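Local structure of Acarbose/maltose binding protein GacH (Streptomyces glaucescens, 3K01) at residues L145-K149 against E150-K154; Y195-E199 against G200-V204; S340-V344 against P345-D349. The protein binds the pseudo-tetrasaccharide acarbose as the extracellular solute receptor of an ABC transporter, and probably also recognises maltose-type sugars. All blocks are in the same frame, centred on the assembly; numbering follows the deposited sequence.

How the interactions relate
Met in order from the N terminus, interactions 1, 2 and 3 lie in series: each joins two adjoining segments, so none encloses or crosses another. Interaction 1 closes the turn from strand 132-148, a long member of the mixed sheet, into helix 149-155. Interaction 2 finishes helix 193-198 and starts the loop that runs to strand 204-205. Interaction 3 comes after helix 322-332, where a loop of helical backbone angles leads into the short helix 345-348. The three do not touch; nearest atoms are about 7 Å apart between interactions 1 and 2, and about 17 Å between interactions 2 and 3. All are local junctions between successive pieces of secondary structure.

Interaction 1 (L145-K149 against E150-K154); sequences LFYNK and ELLTK
Asn148 and Leu151 make the close-packed side of this turn, where strand 132-148 passes into helix 149-155. A chi1 of -176° places Asn148 CG beside its own carbonyl carbon, where it comes to 3.6 Å from Leu151 CG. The carbonyl of the same asparagine serves the first turn of the helix: Leu152 N donates to Asn148 O over 3.1 Å in a nearly straight bond. Leu152 CD1 lies 3.4 Å from Asn148 O, while the other methyl, Leu152 CD2, reaches Tyr147 CD2 at 3.9 Å; the leucine and tyrosine side chains cross at about a right angle. Beyond the two segments Leu152 continues onto Ala255 of strand 254-259 and Ile173 of helix 163-177, so this flank of the turn is buried.

The other flank is looser and closer to solvent. The Lys149 side chain is extended beyond CG and sets out from its CA pointing away from residues 150-154, but the Lys149 carbonyl is well used. Thr153 N donates to Lys149 O over 2.8 Å, and the exposed Thr153 turns its hydroxyl back so that OG1 donates to Lys149 O, also at 2.8 Å. The hydroxyl arrives from above the carbonyl plane, and with Thr153 N as the second donor the one oxygen is gripped from different directions. Glu150 N is bonded to Asn278 OD1, which ties the first turn to a neighbouring loop. Asn148 occupies the N-cap position of a strand-to-helix junction, within the alpha/beta fold of a bacterial solute-binding protein.

Interaction 2 (Y195-E199 against G200-V204); sequences YLYGE and GGDLV
Leu196 reaches forward from helix 193-198 to the loop that leaves it, and its side chain can be followed outward from CB. The first torsion sets CG opposite the backbone N (chi1 -179°), which directs the branches along the loop. Leu196 CG rests 3.8 Å from Gly201 C. Of the methyls, Leu196 CD1 lies against Gly201 CA at 4.0 Å. Leu196 CD2 meets Leu203 CD2 at 3.6 Å while also lying near Asp202 CA. With no side chain at Gly201, the Leu196 methyl packs directly on its backbone.

Tyr197 meets the same loop by its ring edge. Gly201 O lies in the ring plane, 3.5 Å from Tyr197 CD1, and the Asp202 carboxylate stands 81° from that plane. A water bridges the polar ends: it accepts from Tyr197 OH and donates to Asp202 OD1. The same carboxylate oxygen takes Leu203 N on its anti side, which helps fix the carboxylate. Glu199 instead turns to Arg220 in a salt bridge and to Ser288 in a hydrogen bond.

The backbone closes the helix with two bonds, Gly201 N to Leu196 O and Gly200 N to Tyr197 O, both 2.9 Å. Gly200, with positive phi (77°), is the C-prime residue, and the whole is a Schellman motif ending the helix.

Interaction 3 (S340-V344 against P345-D349); sequences SVYEV and PSVAD
Val344 O accepts two backbone bonds at the start of helix 345-348, from Ala348 N at 2.9 Å in a nearly straight bond (171°) and from Val347 N at 2.8 Å in a more bent one (140°).

Val347 is the side chain that turns back onto the preceding residues. Val347 CB comes to 3.2 Å from Val341 O. Val347 CG2 touches Val341 CG1 at 3.9 Å and also lies near Val344 CB, and Val347 CG1 leans on the backbone of Tyr342. The tyrosine ring itself is met by Val347 CG1 only distantly and obliquely. Val344 CG1, held beside the carbonyl carbon (chi1 177°), lies 3.5 Å from Ser346 OG, whose hydroxyl is bonded to Glu330. Ala348 CB reaches Tyr342 O at 3.5 Å.

The surroundings place the turn between helices: Val344 touches helix 322-332 and Val347 touches helix 351-360, while Tyr342 OH is bonded to Pro336 O and its ring makes a cation-pi contact with Lys357. Val344 is thus the N-cap of a short helix, with Pro345 following as its first residue.

Interaction 1 (L145-K149 against E150-K154)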
loop_
_atom_site.group_PDB
_atom_site.type_symbol
_atom_site.label_atom_id
_atom_site.label_comp_id
_atom_site.label_asym_id
_atom_site.label_seq_id
_atom_site.Cartn_x
_atom_site.Cartn_y
_atom_site.Cartn_z
ATOM N N LEU A 145 -2.730 -12.109 -4.354
ATOM C CA LEU A 145 -3.467 -12.900 -5.342
ATOM C C LEU A 145 -4.757 -13.445 -4.711
ATOM O O LEU A 145 -4.704 -14.286 -3.812
ATOM C CB LEU A 145 -2.587 -14.046 -5.800
ATOM C CG LEU A 145 -3.176 -14.907 -6.928
ATOM C CD1 LEU A 145 -3.286 -14.159 -8.227
ATOM C CD2 LEU A 145 -2.327 -16.168 -7.071
ATOM N N PHE A 146 -5.894 -12.946 -5.175
ATOM C CA PHE A 146 -7.204 -13.481 -4.782
ATOM C C PHE A 146 -7.539 -14.650 -5.706
ATOM O O PHE A 146 -7.279 -14.601 -6.912
ATOM C CB PHE A 146 -8.301 -12.440 -4.996
ATOM C CG PHE A 146 -8.335 -11.307 -4.007
ATOM C CD1 PHE A 146 -9.557 -10.869 -3.539
ATOM C CD2 PHE A 146 -7.193 -10.611 -3.591
ATOM C CE1 PHE A 146 -9.676 -9.793 -2.670
ATOM C CE2 PHE A 146 -7.301 -9.536 -2.700
ATOM C CZ PHE A 146 -8.556 -9.143 -2.234
ATOM N N TYR A 147 -8.139 -15.702 -5.170
ATOM C CA TYR A 147 -8.513 -16.837 -6.002
ATOM C C TYR A 147 -9.859 -17.414 -5.578
ATOM O O TYR A 147 -10.253 -17.385 -4.410
ATOM C CB TYR A 147 -7.418 -17.925 -6.044
ATOM C CG TYR A 147 -7.011 -18.512 -4.724
ATOM C CD1 TYR A 147 -6.045 -17.888 -3.928
ATOM C CD2 TYR A 147 -7.565 -19.727 -4.287
ATOM C CE1 TYR A 147 -5.658 -18.444 -2.727
ATOM C CE2 TYR A 147 -7.181 -20.272 -3.098
ATOM C CZ TYR A 147 -6.228 -19.629 -2.333
ATOM O OH TYR A 147 -5.830 -20.167 -1.116
ATOM N N ASN A 148 -10.564 -17.942 -6.574
ATOM C CA ASN A 148 -11.828 -18.641 -6.409
ATOM C C ASN A 148 -11.504 -20.094 -6.091
ATOM O O ASN A 148 -11.019 -20.848 -6.941
ATOM C CB ASN A 148 -12.610 -18.505 -7.722
ATOM C CG ASN A 148 -14.013 -19.100 -7.668
ATOM O OD1 ASN A 148 -14.986 -18.510 -8.246
ATOM N ND2 ASN A 148 -14.137 -20.257 -7.071
ATOM N N LYS A 149 -11.758 -20.494 -4.845
ATOM C CA LYS A 149 -11.360 -21.839 -4.417
ATOM C C LYS A 149 -12.056 -22.924 -5.216
ATOM O O LYS A 149 -11.421 -23.898 -5.600
ATOM C CB LYS A 149 -11.596 -22.039 -2.922
ATOM C CG LYS A 149 -10.644 -21.232 -2.054
ATOM C CD LYS A 149 -10.885 -21.485 -0.571
ATOM C CE LYS A 149 -9.928 -20.666 0.276
ATOM N NZ LYS A 149 -9.749 -21.221 1.655
ATOM N N GLU A 150 -13.343 -22.747 -5.498
ATOM C CA GLU A 150 -14.101 -23.770 -6.204
ATOM C C GLU A 150 -13.589 -23.940 -7.624
ATOM O O GLU A 150 -13.524 -25.060 -8.120
ATOM C CB GLU A 150 -15.582 -23.444 -6.190
ATOM C CG GLU A 150 -16.439 -24.541 -6.798
ATOM C CD GLU A 150 -16.715 -24.367 -8.270
ATOM O OE1 GLU A 150 -16.601 -23.253 -8.852
ATOM O OE2 GLU A 150 -17.084 -25.396 -8.893
ATOM N N LEU A 151 -13.260 -22.840 -8.316
ATOM C CA LEU A 151 -12.746 -22.996 -9.673
ATOM C C LEU A 151 -11.393 -23.679 -9.686
ATOM O O LEU A 151 -11.127 -24.543 -10.525
ATOM C CB LEU A 151 -12.693 -21.651 -10.408
ATOM C CG LEU A 151 -14.053 -21.028 -10.754
ATOM C CD1 LEU A 151 -13.836 -19.630 -11.358
ATOM C CD2 LEU A 151 -14.838 -21.896 -11.743
ATOM N N LEU A 152 -10.528 -23.334 -8.742
ATOM C CA LEU A 152 -9.233 -24.016 -8.702
ATOM C C LEU A 152 -9.396 -25.488 -8.320
ATOM O O LEU A 152 -8.712 -26.357 -8.875
ATOM C CB LEU A 152 -8.237 -23.328 -7.770
ATOM C CG LEU A 152 -7.399 -22.181 -8.388
ATOM C CD1 LEU A 152 -8.248 -21.004 -8.873
ATOM C CD2 LEU A 152 -6.326 -21.709 -7.416
ATOM N N THR A 153 -10.319 -25.773 -7.409
ATOM C CA THR A 153 -10.551 -27.152 -6.974
ATOM C C THR A 153 -11.126 -27.945 -8.126
ATOM O O THR A 153 -10.667 -29.076 -8.401
ATOM C CB THR A 153 -11.506 -27.170 -5.778
ATOM O OG1 THR A 153 -10.870 -26.511 -4.701
ATOM C CG2 THR A 153 -11.797 -28.614 -5.330
ATOM N N LYS A 154 -12.103 -27.383 -8.840
ATOM C CA LYS A 154 -12.700 -28.086 -9.964
ATOM C C LYS A 154 -11.627 -28.393 -11.004
ATOM O O LYS A 154 -11.610 -29.497 -11.582
ATOM C CB LYS A 154 -13.854 -27.284 -10.552
ATOM C CG LYS A 154 -14.542 -27.984 -11.709
ATOM C CD LYS A 154 -15.948 -27.461 -11.884
ATOM C CE LYS A 154 -16.805 -28.425 -12.719
ATOM N NZ LYS A 154 -17.434 -29.494 -11.906
#

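Interaction 2 (Y195-E199 against G200-V204)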
loop_
_atom_site.group_PDB
_atom_site.type_symbol
_atom_site.label_atom_id
_atom_site.label_comp_id
_atom_site.label_asym_id
_atom_site.label_seq_id
_atom_site.Cartn_x
_atom_site.Cartn_y
_atom_site.Cartn_z
ATOM N N TYR A 195 4.768 -7.440 -10.973
ATOM C CA TYR A 195 5.518 -8.025 -12.090
ATOM C C TYR A 195 6.956 -7.536 -12.155
ATOM O O TYR A 195 7.872 -8.311 -12.445
ATOM C CB TYR A 195 4.784 -7.792 -13.427
ATOM C CG TYR A 195 3.401 -8.408 -13.379
ATOM C CD1 TYR A 195 3.210 -9.786 -13.350
ATOM C CD2 TYR A 195 2.291 -7.604 -13.301
ATOM C CE1 TYR A 195 1.926 -10.329 -13.256
ATOM C CE2 TYR A 195 1.016 -8.123 -13.211
ATOM C CZ TYR A 195 0.858 -9.496 -13.202
ATOM O OH TYR A 195 -0.427 -10.005 -13.060
ATOM N N LEU A 196 7.155 -6.244 -11.871
ATOM C CA LEU A 196 8.499 -5.691 -11.818
ATOM C C LEU A 196 9.314 -6.376 -10.710
ATOM O O LEU A 196 10.430 -6.856 -10.942
ATOM C CB LEU A 196 8.439 -4.189 -11.602
ATOM C CG LEU A 196 9.821 -3.505 -11.546
ATOM C CD1 LEU A 196 10.590 -3.651 -12.870
ATOM C CD2 LEU A 196 9.628 -2.073 -11.188
ATOM N N TYR A 197 8.734 -6.468 -9.507
ATOM C CA TYR A 197 9.434 -7.092 -8.384
ATOM C C TYR A 197 9.660 -8.580 -8.677
ATOM O O TYR A 197 10.689 -9.149 -8.296
ATOM C CB TYR A 197 8.623 -6.893 -7.098
ATOM C CG TYR A 197 8.357 -5.450 -6.727
ATOM C CD1 TYR A 197 9.268 -4.428 -7.029
ATOM C CD2 TYR A 197 7.170 -5.096 -6.102
ATOM C CE1 TYR A 197 9.007 -3.114 -6.662
ATOM C CE2 TYR A 197 6.915 -3.819 -5.733
ATOM C CZ TYR A 197 7.812 -2.806 -6.039
ATOM O OH TYR A 197 7.541 -1.505 -5.650
ATOM N N GLY A 198 8.704 -9.201 -9.367
ATOM C CA GLY A 198 8.845 -10.617 -9.702
ATOM C C GLY A 198 10.032 -10.885 -10.631
ATOM O O GLY A 198 10.553 -12.002 -10.678
ATOM N N GLU A 199 10.429 -9.868 -11.396
ATOM C CA GLU A 199 11.606 -9.991 -12.255
ATOM C C GLU A 199 12.871 -9.530 -11.560
ATOM O O GLU A 199 13.944 -9.445 -12.181
ATOM C CB GLU A 199 11.388 -9.210 -13.551
ATOM C CG GLU A 199 10.271 -9.787 -14.416
ATOM C CD GLU A 199 10.433 -11.275 -14.610
ATOM O OE1 GLU A 199 11.515 -11.664 -15.118
ATOM O OE2 GLU A 199 9.530 -12.060 -14.250
ATOM N N GLY A 200 12.773 -9.248 -10.271
ATOM C CA GLY A 200 13.920 -8.792 -9.487
ATOM C C GLY A 200 14.243 -7.346 -9.742
ATOM O O GLY A 200 15.358 -6.897 -9.455
ATOM N N GLY A 201 13.284 -6.604 -10.276
ATOM C CA GLY A 201 13.507 -5.206 -10.649
ATOM C C GLY A 201 12.997 -4.207 -9.632
ATOM O O GLY A 201 12.402 -4.578 -8.606
ATOM N N ASP A 202 13.263 -2.929 -9.882
ATOM C CA ASP A 202 12.789 -1.847 -9.030
ATOM C C ASP A 202 12.878 -0.551 -9.812
ATOM O O ASP A 202 13.475 -0.503 -10.902
ATOM C CB ASP A 202 13.602 -1.737 -7.736
ATOM C CG ASP A 202 12.767 -1.279 -6.555
ATOM O OD1 ASP A 202 11.755 -0.572 -6.730
ATOM O OD2 ASP A 202 13.190 -1.593 -5.415
ATOM N N LEU A 203 12.302 0.508 -9.254
ATOM C CA LEU A 203 12.136 1.762 -9.961
ATOM C C LEU A 203 13.439 2.551 -10.026
ATOM O O LEU A 203 13.914 2.924 -11.110
ATOM C CB LEU A 203 11.017 2.583 -9.293
ATOM C CG LEU A 203 9.662 1.867 -9.234
ATOM C CD1 LEU A 203 8.629 2.754 -8.522
ATOM C CD2 LEU A 203 9.166 1.462 -10.620
ATOM N N VAL A 204 14.036 2.784 -8.859
ATOM C CA VAL A 204 15.294 3.518 -8.756
ATOM C C VAL A 204 16.144 2.941 -7.651
ATOM O O VAL A 204 15.650 2.246 -6.746
ATOM C CB VAL A 204 15.090 5.031 -8.472
ATOM C CG1 VAL A 204 14.303 5.687 -9.549
ATOM C CG2 VAL A 204 14.433 5.249 -7.093
HETATM O O HOH W 1 9.567 0.081 -5.230
#

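Interaction 3 (S340-V344 against P345-D349)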
loop_
_atom_site.group_PDB
_atom_site.type_symbol
_atom_site.label_atom_id
_atom_site.label_comp_id
_atom_site.label_asym_id
_atom_site.label_seq_id
_atom_site.Cartn_x
_atom_site.Cartn_y
_atom_site.Cartn_z
ATOM N N SER A 340 4.579 -7.503 17.276
ATOM C CA SER A 340 4.004 -8.029 18.516
ATOM C C SER A 340 2.497 -8.137 18.438
ATOM O O SER A 340 1.898 -9.055 19.037
ATOM C CB SER A 340 4.386 -7.159 19.723
ATOM O OG SER A 340 3.809 -5.853 19.660
ATOM N N VAL A 341 1.860 -7.213 17.711
ATOM C CA VAL A 341 0.407 -7.167 17.706
ATOM C C VAL A 341 -0.179 -8.370 16.958
ATOM O O VAL A 341 -1.254 -8.854 17.291
ATOM C CB VAL A 341 -0.078 -5.826 17.118
ATOM C CG1 VAL A 341 -1.588 -5.772 16.990
ATOM C CG2 VAL A 341 0.398 -4.679 18.023
ATOM N N TYR A 342 0.557 -8.897 15.981
ATOM C CA TYR A 342 0.116 -10.094 15.255
ATOM C C TYR A 342 0.052 -11.335 16.131
ATOM O O TYR A 342 -0.589 -12.307 15.755
ATOM C CB TYR A 342 1.022 -10.355 14.031
ATOM C CG TYR A 342 0.768 -9.382 12.899
ATOM C CD1 TYR A 342 -0.246 -9.614 11.983
ATOM C CD2 TYR A 342 1.540 -8.231 12.757
ATOM C CE1 TYR A 342 -0.493 -8.712 10.946
ATOM C CE2 TYR A 342 1.331 -7.345 11.723
ATOM C CZ TYR A 342 0.307 -7.585 10.818
ATOM O OH TYR A 342 0.056 -6.715 9.790
ATOM N N GLU A 343 0.733 -11.307 17.283
ATOM C CA GLU A 343 0.668 -12.428 18.220
ATOM C C GLU A 343 -0.506 -12.385 19.185
ATOM O O GLU A 343 -0.753 -13.336 19.918
ATOM C CB GLU A 343 1.972 -12.543 19.003
ATOM C CG GLU A 343 3.123 -13.009 18.159
ATOM C CD GLU A 343 4.400 -13.164 18.944
ATOM O OE1 GLU A 343 4.419 -12.818 20.153
ATOM O OE2 GLU A 343 5.392 -13.616 18.350
ATOM N N VAL A 344 -1.242 -11.282 19.197
ATOM C CA VAL A 344 -2.427 -11.183 20.036
ATOM C C VAL A 344 -3.503 -12.087 19.434
ATOM O O VAL A 344 -3.755 -12.031 18.227
ATOM C CB VAL A 344 -2.921 -9.738 20.091
ATOM C CG1 VAL A 344 -4.196 -9.628 20.888
ATOM C CG2 VAL A 344 -1.835 -8.818 20.690
ATOM N N PRO A 345 -4.094 -12.984 20.235
ATOM C CA PRO A 345 -4.999 -13.967 19.640
ATOM C C PRO A 345 -6.113 -13.379 18.769
ATOM O O PRO A 345 -6.415 -13.939 17.706
ATOM C CB PRO A 345 -5.560 -14.711 20.858
ATOM C CG PRO A 345 -4.383 -14.675 21.810
ATOM C CD PRO A 345 -3.830 -13.268 21.659
ATOM N N SER A 346 -6.715 -12.275 19.194
ATOM C CA SER A 346 -7.799 -11.646 18.454
ATOM C C SER A 346 -7.330 -10.992 17.158
ATOM O O SER A 346 -8.158 -10.677 16.289
ATOM C CB SER A 346 -8.496 -10.597 19.313
ATOM O OG SER A 346 -7.544 -9.666 19.814
ATOM N N VAL A 347 -6.023 -10.771 17.048
ATOM C CA VAL A 347 -5.421 -10.217 15.835
ATOM C C VAL A 347 -5.065 -11.360 14.901
ATOM O O VAL A 347 -5.422 -11.336 13.720
ATOM C CB VAL A 347 -4.233 -9.322 16.159
ATOM C CG1 VAL A 347 -3.519 -8.891 14.872
ATOM C CG2 VAL A 347 -4.717 -8.099 16.958
ATOM N N ALA A 348 -4.409 -12.385 15.428
ATOM C CA ALA A 348 -4.017 -13.539 14.636
ATOM C C ALA A 348 -5.194 -14.215 13.968
ATOM O O ALA A 348 -5.039 -14.778 12.874
ATOM C CB ALA A 348 -3.313 -14.525 15.517
ATOM N N ASP A 349 -6.366 -14.196 14.599
ATOM C CA ASP A 349 -7.541 -14.818 13.990
ATOM C C ASP A 349 -8.479 -13.849 13.281
ATOM O O ASP A 349 -9.568 -14.219 12.871
ATOM C CB ASP A 349 -8.280 -15.741 14.972
ATOM C CG ASP A 349 -8.963 -14.994 16.073
ATOM O OD1 ASP A 349 -9.050 -13.753 16.035
ATOM O OD2 ASP A 349 -9.433 -15.684 17.027
#